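Local structure of 3,4-dihydroxy-2-butanone 4-phosphate synthase (Candida albicans, 1TKS) at residues Phe5-Ala11 with Lys191-Gln197; Glu71-Met75 with Tyr87-Cys91. The protein catalyses the conversion of D-ribulose 5-phosphate to formate and 3,4-dihydroxy-2-butanone 4-phosphate, a step of riboflavin biosynthesis. All blocks are in the same frame, centred on the assembly; numbering follows the deposited sequence.

Contact 1 of 2, residues Phe5-Ala11 with Lys191-Gln197; sequences FTPIEEA and KIININQ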
ATOM      1  N   PHE B   5     -14.029 -22.458 -10.931  1.00 11.68           N
ATOM      2  CA  PHE B   5     -12.753 -22.652 -10.259  1.00 10.88           C
ATOM      3  C   PHE B   5     -11.884 -23.748 -10.865  1.00 10.37           C
ATOM      4  O   PHE B   5     -12.366 -24.821 -11.233  1.00 11.62           O
ATOM      5  CB  PHE B   5     -12.975 -22.934  -8.770  1.00 10.27           C
ATOM      6  CG  PHE B   5     -13.799 -21.884  -8.076  1.00  8.37           C
ATOM      7  CD1 PHE B   5     -15.171 -22.055  -7.905  1.00  8.96           C
ATOM      8  CD2 PHE B   5     -13.208 -20.705  -7.617  1.00  9.42           C
ATOM      9  CE1 PHE B   5     -15.939 -21.071  -7.297  1.00  9.67           C
ATOM     10  CE2 PHE B   5     -13.974 -19.714  -7.006  1.00  8.42           C
ATOM     11  CZ  PHE B   5     -15.344 -19.895  -6.842  1.00  8.26           C
ATOM     12  N   THR B   6     -10.592 -23.451 -10.953  1.00  9.65           N
ATOM     13  CA  THR B   6      -9.590 -24.359 -11.500  1.00  9.02           C
ATOM     14  C   THR B   6      -9.221 -25.450 -10.495  1.00  9.31           C
ATOM     15  O   THR B   6      -9.062 -25.180  -9.306  1.00  9.74           O
ATOM     16  CB  THR B   6      -8.307 -23.576 -11.870  1.00  8.49           C
ATOM     17  OG1 THR B   6      -8.586 -22.682 -12.954  1.00  9.89           O
ATOM     18  CG2 THR B   6      -7.187 -24.522 -12.274  1.00  9.46           C
ATOM     19  N   PRO B   7      -9.099 -26.706 -10.958  1.00  9.56           N
ATOM     20  CA  PRO B   7      -8.737 -27.812 -10.063  1.00 10.42           C
ATOM     21  C   PRO B   7      -7.400 -27.489  -9.394  1.00  9.97           C
ATOM     22  O   PRO B   7      -6.487 -26.968 -10.038  1.00  9.48           O
ATOM     23  CB  PRO B   7      -8.625 -29.002 -11.013  1.00 11.11           C
ATOM     24  CG  PRO B   7      -9.616 -28.675 -12.079  1.00 11.85           C
ATOM     25  CD  PRO B   7      -9.377 -27.202 -12.318  1.00  9.67           C
ATOM     26  N   ILE B   8      -7.275 -27.812  -8.110  1.00 10.53           N
ATOM     27  CA  ILE B   8      -6.054 -27.514  -7.366  1.00 10.64           C
ATOM     28  C   ILE B   8      -4.745 -27.939  -8.025  1.00  9.58           C
ATOM     29  O   ILE B   8      -3.800 -27.156  -8.069  1.00 10.28           O
ATOM     30  CB  ILE B   8      -6.090 -28.124  -5.937  1.00 11.84           C
ATOM     31  CG1 ILE B   8      -6.968 -27.278  -5.016  1.00 14.17           C
ATOM     32  CG2 ILE B   8      -4.687 -28.162  -5.354  1.00 13.69           C
ATOM     33  CD1 ILE B   8      -8.334 -27.057  -5.512  1.00 20.43           C
ATOM     34  N   GLU B   9      -4.679 -29.165  -8.540  1.00 10.08           N
ATOM     35  CA  GLU B   9      -3.435 -29.622  -9.140  1.00 10.92           C
ATOM     36  C   GLU B   9      -3.024 -28.798 -10.356  1.00  9.96           C
ATOM     37  O   GLU B   9      -1.837 -28.532 -10.549  1.00 10.01           O
ATOM     38  CB  GLU B   9      -3.511 -31.125  -9.451  1.00 11.15           C
ATOM     39  CG  GLU B   9      -3.667 -31.942  -8.158  1.00 12.64           C
ATOM     40  CD  GLU B   9      -3.390 -33.434  -8.295  1.00 13.36           C
ATOM     41  OE1 GLU B   9      -3.332 -34.111  -7.242  1.00 13.14           O
ATOM     42  OE2 GLU B   9      -3.237 -33.934  -9.428  1.00 13.12           O
ATOM     43  N   GLU B  10      -3.996 -28.369 -11.160  1.00 10.07           N
ATOM     44  CA  GLU B  10      -3.684 -27.550 -12.325  1.00  9.48           C
ATOM     45  C   GLU B  10      -3.261 -26.159 -11.847  1.00  9.89           C
ATOM     46  O   GLU B  10      -2.348 -25.551 -12.409  1.00 10.07           O
ATOM     47  CB  GLU B  10      -4.895 -27.432 -13.260  1.00  8.57           C
ATOM     48  CG  GLU B  10      -5.460 -28.760 -13.788  1.00  9.18           C
ATOM     49  CD  GLU B  10      -4.452 -29.614 -14.556  1.00 11.10           C
ATOM     50  OE1 GLU B  10      -3.395 -29.092 -14.970  1.00 10.30           O
ATOM     51  OE2 GLU B  10      -4.733 -30.818 -14.758  1.00 13.53           O
ATOM     52  N   ALA B  11      -3.914 -25.661 -10.801  1.00  9.14           N
ATOM     53  CA  ALA B  11      -3.583 -24.347 -10.264  1.00  8.74           C
ATOM     54  C   ALA B  11      -2.184 -24.332  -9.659  1.00  9.19           C
ATOM     55  O   ALA B  11      -1.468 -23.340  -9.779  1.00  9.24           O
ATOM     56  CB  ALA B  11      -4.612 -23.928  -9.217  1.00  9.88           C
ATOM     57  N   LYS B 191      -5.985 -18.184 -13.503  1.00  9.65           N
ATOM     58  CA  LYS B 191      -6.839 -19.208 -12.912  1.00  9.32           C
ATOM     59  C   LYS B 191      -7.373 -18.759 -11.557  1.00  8.68           C
ATOM     60  O   LYS B 191      -6.718 -18.004 -10.838  1.00 10.11           O
ATOM     61  CB  LYS B 191      -6.052 -20.512 -12.759  1.00 10.57           C
ATOM     62  CG  LYS B 191      -5.778 -21.230 -14.080  1.00 10.53           C
ATOM     63  CD  LYS B 191      -4.660 -22.251 -13.920  1.00 12.03           C
ATOM     64  CE  LYS B 191      -4.637 -23.251 -15.068  1.00 12.86           C
ATOM     65  NZ  LYS B 191      -4.597 -22.589 -16.403  1.00 13.52           N
ATOM     66  N   ILE B 192      -8.560 -19.245 -11.209  1.00  9.51           N
ATOM     67  CA  ILE B 192      -9.212 -18.878  -9.955  1.00  9.11           C
ATOM     68  C   ILE B 192      -9.472 -20.102  -9.086  1.00  9.99           C
ATOM     69  O   ILE B 192      -9.890 -21.144  -9.585  1.00 10.56           O
ATOM     70  CB  ILE B 192     -10.572 -18.195 -10.233  1.00 10.41           C
ATOM     71  CG1 ILE B 192     -10.379 -17.041 -11.220  1.00 11.00           C
ATOM     72  CG2 ILE B 192     -11.193 -17.702  -8.927  1.00 11.63           C
ATOM     73  CD1 ILE B 192     -11.677 -16.448 -11.713  1.00 13.45           C
ATOM     74  N   ILE B 193      -9.212 -19.976  -7.790  1.00  9.16           N
ATOM     75  CA  ILE B 193      -9.452 -21.066  -6.845  1.00  8.62           C
ATOM     76  C   ILE B 193     -10.047 -20.466  -5.576  1.00  8.69           C
ATOM     77  O   ILE B 193     -10.138 -19.246  -5.445  1.00  8.61           O
ATOM     78  CB  ILE B 193      -8.140 -21.798  -6.433  1.00  8.16           C
ATOM     79  CG1 ILE B 193      -7.149 -20.804  -5.818  1.00  8.73           C
ATOM     80  CG2 ILE B 193      -7.513 -22.488  -7.637  1.00  7.51           C
ATOM     81  CD1 ILE B 193      -6.016 -21.463  -5.050  1.00 11.68           C
ATOM     82  N   ASN B 194     -10.475 -21.315  -4.649  1.00  8.19           N
ATOM     83  CA  ASN B 194     -10.982 -20.813  -3.383  1.00  8.70           C
ATOM     84  C   ASN B 194     -10.378 -21.643  -2.255  1.00  9.66           C
ATOM     85  O   ASN B 194      -9.963 -22.786  -2.466  1.00  8.75           O
ATOM     86  CB  ASN B 194     -12.527 -20.774  -3.354  1.00 10.19           C
ATOM     87  CG  ASN B 194     -13.173 -22.143  -3.424  1.00  9.85           C
ATOM     88  OD1 ASN B 194     -13.205 -22.878  -2.439  1.00 10.89           O
ATOM     89  ND2 ASN B 194     -13.709 -22.486  -4.593  1.00  9.38           N
ATOM     90  N   ILE B 195     -10.290 -21.048  -1.070  1.00  9.70           N
ATOM     91  CA  ILE B 195      -9.683 -21.712   0.079  1.00 11.09           C
ATOM     92  C   ILE B 195     -10.392 -22.979   0.514  1.00 12.25           C
ATOM     93  O   ILE B 195      -9.746 -23.949   0.894  1.00 11.38           O
ATOM     94  CB  ILE B 195      -9.573 -20.746   1.271  1.00 10.77           C
ATOM     95  CG1 ILE B 195      -8.640 -19.592   0.894  1.00 11.60           C
ATOM     96  CG2 ILE B 195      -9.057 -21.484   2.504  1.00 11.58           C
ATOM     97  CD1 ILE B 195      -8.547 -18.494   1.936  1.00 10.97           C
ATOM     98  N   ASN B 196     -11.719 -22.969   0.472  1.00 13.20           N
ATOM     99  CA  ASN B 196     -12.480 -24.149   0.849  1.00 13.91           C
ATOM    100  C   ASN B 196     -12.044 -25.299  -0.047  1.00 14.18           C
ATOM    101  O   ASN B 196     -11.831 -26.425   0.403  1.00 12.65           O
ATOM    102  CB  ASN B 196     -13.973 -23.893   0.664  1.00 18.56           C
ATOM    103  CG  ASN B 196     -14.703 -23.772   1.975  1.00 23.68           C
ATOM    104  OD1 ASN B 196     -14.487 -22.831   2.739  1.00 27.06           O
ATOM    105  ND2 ASN B 196     -15.572 -24.734   2.254  1.00 27.75           N
ATOM    106  N   GLN B 197     -11.913 -24.989  -1.328  1.00 13.60           N
ATOM    107  CA  GLN B 197     -11.502 -25.952  -2.336  1.00 14.53           C
ATOM    108  C   GLN B 197     -10.104 -26.481  -2.013  1.00 13.28           C
ATOM    109  O   GLN B 197      -9.826 -27.671  -2.162  1.00 15.36           O
ATOM    110  CB  GLN B 197     -11.511 -25.265  -3.702  1.00 14.56           C
ATOM    111  CG  GLN B 197     -11.281 -26.174  -4.880  1.00 12.62           C
ATOM    112  CD  GLN B 197     -10.916 -25.404  -6.137  1.00 11.58           C
ATOM    113  OE1 GLN B 197     -10.864 -25.972  -7.227  1.00 13.38           O
ATOM    114  NE2 GLN B 197     -10.648 -24.109  -5.988  1.00  8.21           N
TER
HETATM  115  O   HOH W   1     -10.494 -20.712 -13.056  1.00 10.91           O
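The outer edge of strand 191-194, a border strand of the four-stranded mixed sheet, is flanked by the N-terminal segment, with Phe5 and Thr6 running along it just before helix 8-16. Lys191 and Ile193 spend backbone hydrogen bonds on strand 21-24, whereas Ile192 serves the outer side. Thr6 N donates to Ile192 O at 2.8 Å. The backbone N of Ile192 is reached through a water, which accepts from it at 3.1 Å and lies 2.7 Å from Thr6 OG1. That hydroxyl also sits 3.3 Å from Lys191 CB, the lysine chain passing across the threonine. Further on, Asn194 ND2 stands 3.4 Å above the plane of the Phe5 ring, over its centre, with the amide almost perpendicular to the ring (86°). Asn194 is the N-cap of helix 195-203: with CG tucked between backbone N and carbonyl carbon (chi1 65°), its OD1 accepts from Gln197 N at 2.7 Å. Ile192 CG2 meets Phe5 CD2 obliquely at 3.8 Å, and Ile193 CG2 packs on Ala11 CB at 3.6 Å, joining strand to helix 8-16. The outward-facing N and O of Ile192 are thus both engaged, one through a water and one by a direct bond, and the capping bond helps fix the rotation of the amide so that its nitrogen faces the aromatic ring.

Contact 2 of 2, residues Glu71-Met75 with Tyr87-Cys91; sequences ELPPM and YTITC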
ATOM      1  N   GLU B  71      14.174 -12.034  11.672  1.00 14.04           N
ATOM      2  CA  GLU B  71      13.975 -11.036  12.716  1.00 16.03           C
ATOM      3  C   GLU B  71      12.913 -10.014  12.332  1.00 15.91           C
ATOM      4  O   GLU B  71      13.133  -8.805  12.408  1.00 17.00           O
ATOM      5  CB  GLU B  71      15.293 -10.324  13.044  1.00 17.24           C
ATOM      6  CG  GLU B  71      16.354 -11.245  13.625  1.00 19.95           C
ATOM      7  CD  GLU B  71      17.606 -10.502  14.059  1.00 22.01           C
ATOM      8  OE1 GLU B  71      18.551 -11.166  14.530  1.00 24.34           O
ATOM      9  OE2 GLU B  71      17.640  -9.261  13.927  1.00 23.80           O
ATOM     10  N   LEU B  72      11.761 -10.521  11.909  1.00 14.78           N
ATOM     11  CA  LEU B  72      10.631  -9.685  11.527  1.00 14.66           C
ATOM     12  C   LEU B  72       9.512  -9.952  12.532  1.00 15.48           C
ATOM     13  O   LEU B  72       8.578 -10.707  12.260  1.00 15.71           O
ATOM     14  CB  LEU B  72      10.168 -10.037  10.108  1.00 13.50           C
ATOM     15  CG  LEU B  72      11.141  -9.699   8.972  1.00 12.43           C
ATOM     16  CD1 LEU B  72      10.609 -10.251   7.652  1.00 11.99           C
ATOM     17  CD2 LEU B  72      11.326  -8.189   8.888  1.00 13.93           C
ATOM     18  N   PRO B  73       9.604  -9.339  13.723  1.00 16.85           N
ATOM     19  CA  PRO B  73       8.590  -9.529  14.762  1.00 17.44           C
ATOM     20  C   PRO B  73       7.280  -8.813  14.464  1.00 16.81           C
ATOM     21  O   PRO B  73       7.228  -7.908  13.628  1.00 16.86           O
ATOM     22  CB  PRO B  73       9.276  -8.983  16.010  1.00 17.68           C
ATOM     23  CG  PRO B  73      10.085  -7.855  15.462  1.00 18.12           C
ATOM     24  CD  PRO B  73      10.686  -8.460  14.203  1.00 18.32           C
ATOM     25  N   PRO B  74       6.196  -9.222  15.140  1.00 16.47           N
ATOM     26  CA  PRO B  74       4.884  -8.605  14.944  1.00 17.14           C
ATOM     27  C   PRO B  74       5.002  -7.099  15.137  1.00 16.70           C
ATOM     28  O   PRO B  74       5.770  -6.629  15.979  1.00 18.29           O
ATOM     29  CB  PRO B  74       4.032  -9.267  16.022  1.00 17.80           C
ATOM     30  CG  PRO B  74       4.620 -10.642  16.094  1.00 17.72           C
ATOM     31  CD  PRO B  74       6.104 -10.353  16.082  1.00 16.04           C
ATOM     32  N   MET B  75       4.247  -6.345  14.351  1.00 17.53           N
ATOM     33  CA  MET B  75       4.289  -4.897  14.440  1.00 19.49           C
ATOM     34  C   MET B  75       3.914  -4.449  15.846  1.00 22.34           C
ATOM     35  O   MET B  75       4.469  -3.482  16.370  1.00 23.28           O
ATOM     36  CB  MET B  75       3.326  -4.294  13.424  1.00 17.59           C
ATOM     37  CG  MET B  75       3.513  -2.821  13.200  1.00 16.63           C
ATOM     38  SD  MET B  75       2.365  -2.271  11.946  1.00 16.14           S
ATOM     39  CE  MET B  75       3.241  -2.725  10.442  1.00 12.90           C
ATOM     40  N   TYR B  87       0.465  -8.461  11.196  1.00 19.76           N
ATOM     41  CA  TYR B  87       1.527  -7.829  10.421  1.00 16.19           C
ATOM     42  C   TYR B  87       2.819  -7.811  11.222  1.00 14.95           C
ATOM     43  O   TYR B  87       2.795  -7.864  12.451  1.00 15.61           O
ATOM     44  CB  TYR B  87       1.187  -6.372  10.105  1.00 14.69           C
ATOM     45  CG  TYR B  87      -0.037  -6.149   9.260  1.00 14.95           C
ATOM     46  CD1 TYR B  87      -1.294  -5.997   9.845  1.00 14.97           C
ATOM     47  CD2 TYR B  87       0.063  -6.060   7.874  1.00 14.55           C
ATOM     48  CE1 TYR B  87      -2.422  -5.754   9.068  1.00 16.56           C
ATOM     49  CE2 TYR B  87      -1.054  -5.821   7.088  1.00 15.69           C
ATOM     50  CZ  TYR B  87      -2.291  -5.667   7.688  1.00 17.01           C
ATOM     51  OH  TYR B  87      -3.399  -5.416   6.916  1.00 17.57           O
ATOM     52  N   THR B  88       3.944  -7.726  10.520  1.00 12.79           N
ATOM     53  CA  THR B  88       5.243  -7.631  11.176  1.00 11.45           C
ATOM     54  C   THR B  88       5.716  -6.231  10.814  1.00 11.17           C
ATOM     55  O   THR B  88       5.050  -5.528  10.046  1.00 11.34           O
ATOM     56  CB  THR B  88       6.283  -8.631  10.613  1.00 12.91           C
ATOM     57  OG1 THR B  88       6.744  -8.184   9.329  1.00 10.41           O
ATOM     58  CG2 THR B  88       5.676 -10.008  10.474  1.00 12.24           C
ATOM     59  N   ILE B  89       6.846  -5.816  11.369  1.00 10.48           N
ATOM     60  CA  ILE B  89       7.397  -4.508  11.045  1.00  9.69           C
ATOM     61  C   ILE B  89       7.680  -4.561   9.544  1.00  9.16           C
ATOM     62  O   ILE B  89       8.073  -5.601   9.022  1.00 11.21           O
ATOM     63  CB  ILE B  89       8.706  -4.264  11.809  1.00 12.62           C
ATOM     64  CG1 ILE B  89       8.475  -4.516  13.297  1.00 16.78           C
ATOM     65  CG2 ILE B  89       9.203  -2.844  11.569  1.00 14.03           C
ATOM     66  CD1 ILE B  89       9.746  -4.566  14.117  1.00 18.70           C
ATOM     67  N   THR B  90       7.461  -3.455   8.845  1.00  9.49           N
ATOM     68  CA  THR B  90       7.695  -3.426   7.406  1.00  9.33           C
ATOM     69  C   THR B  90       9.187  -3.454   7.105  1.00  8.23           C
ATOM     70  O   THR B  90      10.003  -3.208   7.990  1.00  9.22           O
ATOM     71  CB  THR B  90       7.077  -2.178   6.771  1.00  9.31           C
ATOM     72  OG1 THR B  90       7.598  -1.009   7.412  1.00 10.69           O
ATOM     73  CG2 THR B  90       5.563  -2.206   6.924  1.00 11.37           C
ATOM     74  N   CYS B  91       9.544  -3.729   5.853  1.00  9.26           N
ATOM     75  CA  CYS B  91      10.948  -3.805   5.484  1.00  8.66           C
ATOM     76  C   CYS B  91      11.221  -3.626   3.991  1.00  7.60           C
ATOM     77  O   CYS B  91      10.324  -3.751   3.151  1.00  8.18           O
ATOM     78  CB  CYS B  91      11.517  -5.160   5.917  1.00  7.88           C
ATOM     79  SG  CYS B  91      10.836  -6.554   4.960  1.00 11.10           S
TER
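Pro73 lays its ring obliquely against the end of Ile89, CG meeting CD1 at 3.6 Å. Next to this apolar pair the backbones are joined by two hydrogen bonds. Ile89 N donates to Pro73 O at 3.1 Å, and Met75 N donates to Tyr87 O at 2.8 Å. Between the two bonds the backbones of Pro74 and Thr88 come together, their CA atoms 3.9 Å apart, and each CA also makes a CA-H...O contact, Pro74 CA with Tyr87 O and Thr88 CA with Pro73 O. Met75 runs out extended until its last torsion (chi3 -82°) turns the methyl back: CE comes within 3.4 Å of Thr88 O and beside Tyr87 CB. Thr88 directs OG1 to Ile89 O (2.9 Å), with a further, weak bond to Pro131 O from strand 129-134. At the far end Leu72 CD2 approaches Cys91 CB at 4.2 Å, and both residues rest on Leu113 of helix 103-114. Met75, Ile89 and Thr90 also pack on the second subunit, while Tyr87 lies close to Thr85, a probable substrate-binding residue. The arrangement is that of an isolated antiparallel bridge around a non-hydrogen-bonded pair, Pro74 with Thr88, set in irregular chain at the dimer interface.

How the contacts relate
From the N terminus, residues 5-11 form the first half of contact 1, whose partner, 191-197, arrives only near the C terminus; the loop so closed spans 179 residues. Contact 2 lies wholly within that loop and closes a much smaller one, of 11 residues, part of which (78-83) is not modelled and which also carries Thr85. The two do not cross or touch: their centres are about 30 Å apart, on opposite sides of the chain's centre. Together they illustrate closure at two scales: contact 1 ties the start of the chain to the border of the four-stranded sheet, while contact 2 pins an irregular excursion between helix 64-69 and strand 91-93, where the second subunit docks.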